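PDB 5T11: lipoprotein from Paraburkholderia phytofirmans, which probably guides export of the Pel polysaccharide across the outer membrane as a periplasmic lipoprotein assembled into a dodecamer. Local coordinates for residues A88-S93 with F115-V120; G107-G112 with S137-S142. The protein carries 1 engineered substitution. One frame throughout, in Å; residues are numbered along the deposited sequence.

Contact 1: residues A88-S93 with F115-V120; sequences ARYVLS and FELIDV
Tyr-90 and Leu-117 meet on one face of an antiparallel strand pair. From CB outward, Tyr-90 first touches Leu-117: its CB lies 3.6 Å from Leu-117 CD1. The ring is then set beside the backbone N, with CG anti to the carbonyl carbon (chi1 -57°). This places CG under Leu-117 CD2, which sits over one ring face in a CH-pi contact, 4.2 Å from the ring centroid of Tyr-90. Arg-89 CG lies against the opposite face. Ile-118 O lies at the ring edge, in its plane. Tyr-90 CD1 is also 4.0 Å from Asp-119 CA. The side chain packs as well on Pro-13, Asp-19 and Val-126. The ring is thus held between two aliphatic groups.

Further along the same face, Leu-92 CD2 packs 3.8 Å from Phe-115 CD1. The other face carries Val-91, whose CG2 meets Val-120 CG2 at 3.9 Å, the two side chains crossing at about a right angle.

The backbones are laced by paired bonds. Val-91 and Ile-118 bond both ways, and Ile-118 N to Val-91 O is the shortest at 2.7 Å. Ser-93 and Glu-116 do the same. Val-120 N adds a nearly straight bond to Arg-89 O (171°). A water also donates to Arg-89 O and to Asp-119 OD1, which is bonded to Ser-121 as well.

The pair forms the open end of the hairpin of strands 90-99 and 109-119. Strand 21-28 lies beside strand 90-99, and strand 125-134 beside strand 109-119. Helix 78-85 packs on Val-91 and Ile-118, while on the face of Tyr-90 and Leu-92, Leu-153 touches Leu-92 and Phe-115.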
loop_
_atom_site.group_PDB
_atom_site.type_symbol
_atom_site.label_atom_id
_atom_site.label_comp_id
_atom_site.label_asym_id
_atom_site.label_seq_id
_atom_site.Cartn_x
_atom_site.Cartn_y
_atom_site.Cartn_z
ATOM N N ALA B 88 -24.596 45.841 15.118
ATOM C CA ALA B 88 -24.427 45.786 13.673
ATOM C C ALA B 88 -25.724 46.156 12.968
ATOM O O ALA B 88 -26.817 45.768 13.387
ATOM C CB ALA B 88 -23.986 44.381 13.237
ATOM N N ARG B 89 -25.601 46.908 11.878
ATOM C CA ARG B 89 -26.774 47.155 11.052
ATOM C C ARG B 89 -27.053 45.995 10.095
ATOM O O ARG B 89 -28.223 45.704 9.812
ATOM C CB ARG B 89 -26.610 48.467 10.281
ATOM C CG ARG B 89 -27.916 48.983 9.668
ATOM C CD ARG B 89 -27.704 50.307 8.963
ATOM N NE ARG B 89 -28.880 50.731 8.205
ATOM C CZ ARG B 89 -28.964 51.888 7.557
ATOM N NH1 ARG B 89 -27.943 52.736 7.581
ATOM N NH2 ARG B 89 -30.065 52.201 6.888
ATOM N N TYR B 90 -26.010 45.329 9.591
ATOM C CA TYR B 90 -26.165 44.184 8.690
ATOM C C TYR B 90 -25.270 43.028 9.120
ATOM O O TYR B 90 -24.240 43.220 9.771
ATOM C CB TYR B 90 -25.823 44.533 7.234
ATOM C CG TYR B 90 -26.610 45.673 6.642
ATOM C CD1 TYR B 90 -27.925 45.494 6.230
ATOM C CD2 TYR B 90 -26.037 46.927 6.480
ATOM C CE1 TYR B 90 -28.651 46.535 5.684
ATOM C CE2 TYR B 90 -26.754 47.975 5.929
ATOM C CZ TYR B 90 -28.065 47.773 5.534
ATOM O OH TYR B 90 -28.797 48.806 4.985
ATOM N N VAL B 91 -25.674 41.819 8.723
ATOM C CA VAL B 91 -24.877 40.608 8.884
ATOM C C VAL B 91 -24.574 40.055 7.496
ATOM O O VAL B 91 -25.478 39.941 6.657
ATOM C CB VAL B 91 -25.596 39.549 9.742
ATOM C CG1 VAL B 91 -25.011 38.175 9.503
ATOM C CG2 VAL B 91 -25.467 39.883 11.197
ATOM N N LEU B 92 -23.305 39.741 7.251
ATOM C CA LEU B 92 -22.886 39.034 6.051
ATOM C C LEU B 92 -22.662 37.578 6.431
ATOM O O LEU B 92 -21.859 37.283 7.323
ATOM C CB LEU B 92 -21.613 39.633 5.450
ATOM C CG LEU B 92 -21.177 38.919 4.159
ATOM C CD1 LEU B 92 -22.024 39.388 2.989
ATOM C CD2 LEU B 92 -19.675 39.061 3.842
ATOM N N SER B 93 -23.412 36.684 5.798
ATOM C CA SER B 93 -23.274 35.251 5.972
ATOM C C SER B 93 -23.130 34.625 4.588
ATOM O O SER B 93 -23.064 35.326 3.573
ATOM C CB SER B 93 -24.470 34.671 6.735
ATOM O OG SER B 93 -24.201 33.343 7.151
ATOM N N PHE B 115 -23.196 34.306 -0.804
ATOM C CA PHE B 115 -23.246 35.288 0.279
ATOM C C PHE B 115 -24.656 35.849 0.409
ATOM O O PHE B 115 -25.385 35.963 -0.584
ATOM C CB PHE B 115 -22.289 36.475 0.047
ATOM C CG PHE B 115 -20.833 36.147 0.225
ATOM C CD1 PHE B 115 -20.269 36.079 1.500
ATOM C CD2 PHE B 115 -20.009 35.962 -0.883
ATOM C CE1 PHE B 115 -18.920 35.780 1.667
ATOM C CE2 PHE B 115 -18.657 35.658 -0.722
ATOM C CZ PHE B 115 -18.114 35.571 0.554
ATOM N N GLU B 116 -25.028 36.215 1.643
ATOM C CA GLU B 116 -26.270 36.927 1.933
ATOM C C GLU B 116 -25.963 38.080 2.878
ATOM O O GLU B 116 -25.162 37.932 3.808
ATOM C CB GLU B 116 -27.350 36.031 2.594
ATOM C CG GLU B 116 -27.775 34.816 1.806
ATOM C CD GLU B 116 -26.892 33.608 2.078
ATOM O OE1 GLU B 116 -26.454 33.431 3.237
ATOM O OE2 GLU B 116 -26.635 32.839 1.127
ATOM N N LEU B 117 -26.607 39.220 2.650
ATOM C CA LEU B 117 -26.555 40.346 3.571
ATOM C C LEU B 117 -27.909 40.464 4.256
ATOM O O LEU B 117 -28.936 40.641 3.584
ATOM C CB LEU B 117 -26.199 41.644 2.848
ATOM C CG LEU B 117 -25.903 42.811 3.794
ATOM C CD1 LEU B 117 -24.566 42.568 4.494
ATOM C CD2 LEU B 117 -25.907 44.132 3.048
ATOM N N ILE B 118 -27.912 40.386 5.584
ATOM C CA ILE B 118 -29.141 40.348 6.369
ATOM C C ILE B 118 -29.301 41.656 7.140
ATOM O O ILE B 118 -28.351 42.137 7.768
ATOM C CB ILE B 118 -29.154 39.134 7.313
ATOM C CG1 ILE B 118 -29.174 37.838 6.482
ATOM C CG2 ILE B 118 -30.352 39.204 8.257
ATOM C CD1 ILE B 118 -28.477 36.665 7.136
ATOM N N ASP B 119 -30.500 42.242 7.061
ATOM C CA ASP B 119 -30.888 43.390 7.878
ATOM C C ASP B 119 -31.076 42.916 9.315
ATOM O O ASP B 119 -31.950 42.088 9.589
ATOM C CB ASP B 119 -32.174 44.005 7.321
ATOM C CG ASP B 119 -32.595 45.296 8.033
ATOM O OD1 ASP B 119 -32.446 45.412 9.268
ATOM O OD2 ASP B 119 -33.107 46.206 7.342
ATOM N N VAL B 120 -30.262 43.435 10.241
ATOM C CA VAL B 120 -30.314 42.930 11.608
ATOM C C VAL B 120 -31.649 43.274 12.260
ATOM O O VAL B 120 -32.214 42.455 12.996
ATOM C CB VAL B 120 -29.108 43.454 12.425
ATOM C CG1 VAL B 120 -29.233 43.065 13.886
ATOM C CG2 VAL B 120 -27.799 42.884 11.867
HETATM O O HOH W 1 -30.716 46.913 10.394
#

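Contact 2: residues G107-G112 with S137-S142; sequences GEPVVG and SRSGLS
The start of helix 141-152 packs here against the first residues of strand 109-119, with Pro-109 as the main point of touch. In the proline ring CB faces Leu-141, while CG and CD face Ser-139. CB rests 3.5 Å from Leu-141 CA and 4.0 Å from Leu-141 CB. CG turns to the loop before the helix and lies 3.4 Å from Ser-139 OG. That hydroxyl is hydrogen-bonded to Trp-136 O, so the proline meets a group already engaged.

Gly-140 takes the N-cap position, and Leu-141 follows as the first helical residue. This is where helix 141-152, the last helix of the chain, begins to pack on the mixed sheet, over strand 109-119. In Leu-141 CG is anti to the backbone N (chi1 177°), and the branch at chi2 turns CD1 toward Val-111. There CD1 comes to 3.6 Å from Val-111 CG2 and 3.9 Å from Val-110 O. Val-111 also touches Val-144 and Leu-148 further along the helix.

Glu-108 adds a looser approach, its CB 4.2 Å from Ser-137 N. Its OE2 forms salt bridges with Lys-102 of the same chain and with Arg-138 of a neighbouring subunit. Lys-102 of a different neighbouring subunit donates hydrogen bonds to Ser-137 O and Ser-139 O.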
loop_
_atom_site.group_PDB
_atom_site.type_symbol
_atom_site.label_atom_id
_atom_site.label_comp_id
_atom_site.label_asym_id
_atom_site.label_seq_id
_atom_site.Cartn_x
_atom_site.Cartn_y
_atom_site.Cartn_z
ATOM N N GLY B 107 -3.222 20.376 -11.093
ATOM C CA GLY B 107 -4.652 20.568 -10.967
ATOM C C GLY B 107 -4.956 22.002 -10.570
ATOM O O GLY B 107 -4.333 22.544 -9.643
ATOM N N GLU B 108 -5.931 22.625 -11.266
ATOM C CA GLU B 108 -6.238 24.039 -11.137
ATOM C C GLU B 108 -7.075 24.329 -9.887
ATOM O O GLU B 108 -7.877 23.495 -9.455
ATOM C CB GLU B 108 -6.978 24.538 -12.383
ATOM C CG GLU B 108 -8.304 23.865 -12.669
ATOM C CD GLU B 108 -8.183 22.701 -13.658
ATOM O OE1 GLU B 108 -7.198 21.930 -13.577
ATOM O OE2 GLU B 108 -9.079 22.562 -14.525
ATOM N N PRO B 109 -6.900 25.506 -9.289
ATOM C CA PRO B 109 -7.771 25.911 -8.175
ATOM C C PRO B 109 -9.180 26.229 -8.648
ATOM O O PRO B 109 -9.390 26.752 -9.744
ATOM C CB PRO B 109 -7.087 27.174 -7.628
ATOM C CG PRO B 109 -6.333 27.743 -8.817
ATOM C CD PRO B 109 -5.858 26.509 -9.584
ATOM N N VAL B 110 -10.156 25.905 -7.804
ATOM C CA VAL B 110 -11.563 26.163 -8.088
ATOM C C VAL B 110 -12.238 26.648 -6.806
ATOM O O VAL B 110 -12.005 26.099 -5.724
ATOM C CB VAL B 110 -12.269 24.905 -8.652
ATOM C CG1 VAL B 110 -11.742 24.552 -10.045
ATOM C CG2 VAL B 110 -12.040 23.729 -7.738
ATOM N N VAL B 111 -13.084 27.673 -6.930
ATOM C CA VAL B 111 -13.752 28.301 -5.789
ATOM C C VAL B 111 -15.218 28.549 -6.126
ATOM O O VAL B 111 -15.536 29.079 -7.198
ATOM C CB VAL B 111 -13.082 29.635 -5.400
ATOM C CG1 VAL B 111 -13.832 30.311 -4.240
ATOM C CG2 VAL B 111 -11.607 29.409 -5.030
ATOM N N GLY B 112 -16.110 28.175 -5.207
ATOM C CA GLY B 112 -17.523 28.513 -5.307
ATOM C C GLY B 112 -18.028 29.034 -3.967
ATOM O O GLY B 112 -17.756 28.406 -2.936
ATOM N N SER B 137 -3.592 26.104 -14.241
ATOM C CA SER B 137 -2.727 25.208 -13.488
ATOM C C SER B 137 -1.716 25.959 -12.635
ATOM O O SER B 137 -1.292 25.450 -11.590
ATOM C CB SER B 137 -2.005 24.279 -14.454
ATOM O OG SER B 137 -2.915 23.808 -15.412
ATOM N N ARG B 138 -1.309 27.153 -13.060
ATOM C CA ARG B 138 -0.259 27.881 -12.360
ATOM C C ARG B 138 -0.780 28.765 -11.236
ATOM O O ARG B 138 0.032 29.315 -10.488
ATOM C CB ARG B 138 0.533 28.755 -13.338
ATOM C CG ARG B 138 -0.191 30.047 -13.682
ATOM C CD ARG B 138 0.695 31.038 -14.424
ATOM N NE ARG B 138 1.078 30.555 -15.745
ATOM C CZ ARG B 138 0.224 30.407 -16.751
ATOM N NH1 ARG B 138 0.649 29.965 -17.930
ATOM N NH2 ARG B 138 -1.063 30.681 -16.566
ATOM N N SER B 139 -2.094 28.922 -11.095
ATOM C CA SER B 139 -2.610 29.896 -10.146
ATOM C C SER B 139 -2.721 29.306 -8.737
ATOM O O SER B 139 -2.706 28.088 -8.528
ATOM C CB SER B 139 -3.969 30.433 -10.597
ATOM O OG SER B 139 -4.732 29.453 -11.266
ATOM N N GLY B 140 -2.817 30.208 -7.765
ATOM C CA GLY B 140 -2.957 29.842 -6.368
ATOM C C GLY B 140 -4.412 29.867 -5.950
ATOM O O GLY B 140 -5.175 30.758 -6.340
ATOM N N LEU B 141 -4.798 28.863 -5.162
ATOM C CA LEU B 141 -6.155 28.823 -4.632
ATOM C C LEU B 141 -6.498 30.119 -3.893
ATOM O O LEU B 141 -7.547 30.728 -4.136
ATOM C CB LEU B 141 -6.300 27.610 -3.713
ATOM C CG LEU B 141 -7.624 27.390 -2.986
ATOM C CD1 LEU B 141 -8.795 27.463 -3.960
ATOM C CD2 LEU B 141 -7.599 26.038 -2.289
ATOM N N SER B 142 -5.625 30.563 -2.982
ATOM C CA SER B 142 -5.970 31.785 -2.256
ATOM C C SER B 142 -6.023 33.007 -3.180
ATOM O O SER B 142 -6.852 33.894 -2.961
ATOM C CB SER B 142 -5.005 32.015 -1.082
ATOM O OG SER B 142 -3.652 32.111 -1.510
#

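How the contacts relate
Both contacts use strand 109-119, at its two ends, and their centres lie about 28 Å apart on opposite sides of the chain's centre. Contact 1 is strand to strand and partly buried, with mostly apolar side chains, some polar ones (Ser-93, Glu-116, Asp-119) and a ladder of backbone bonds. Contact 2 joins the strand to a loop and a helix start. It is buried, in part by other subunits, and rests on van der Waals touch of side chains with each other and with backbone. One neighbouring copy reaches both: its Asn-45 meets contact 1 through a weak bond and packing, and it forms a salt bridge with contact 2. Another copy adds hydrogen bonds to contact 2.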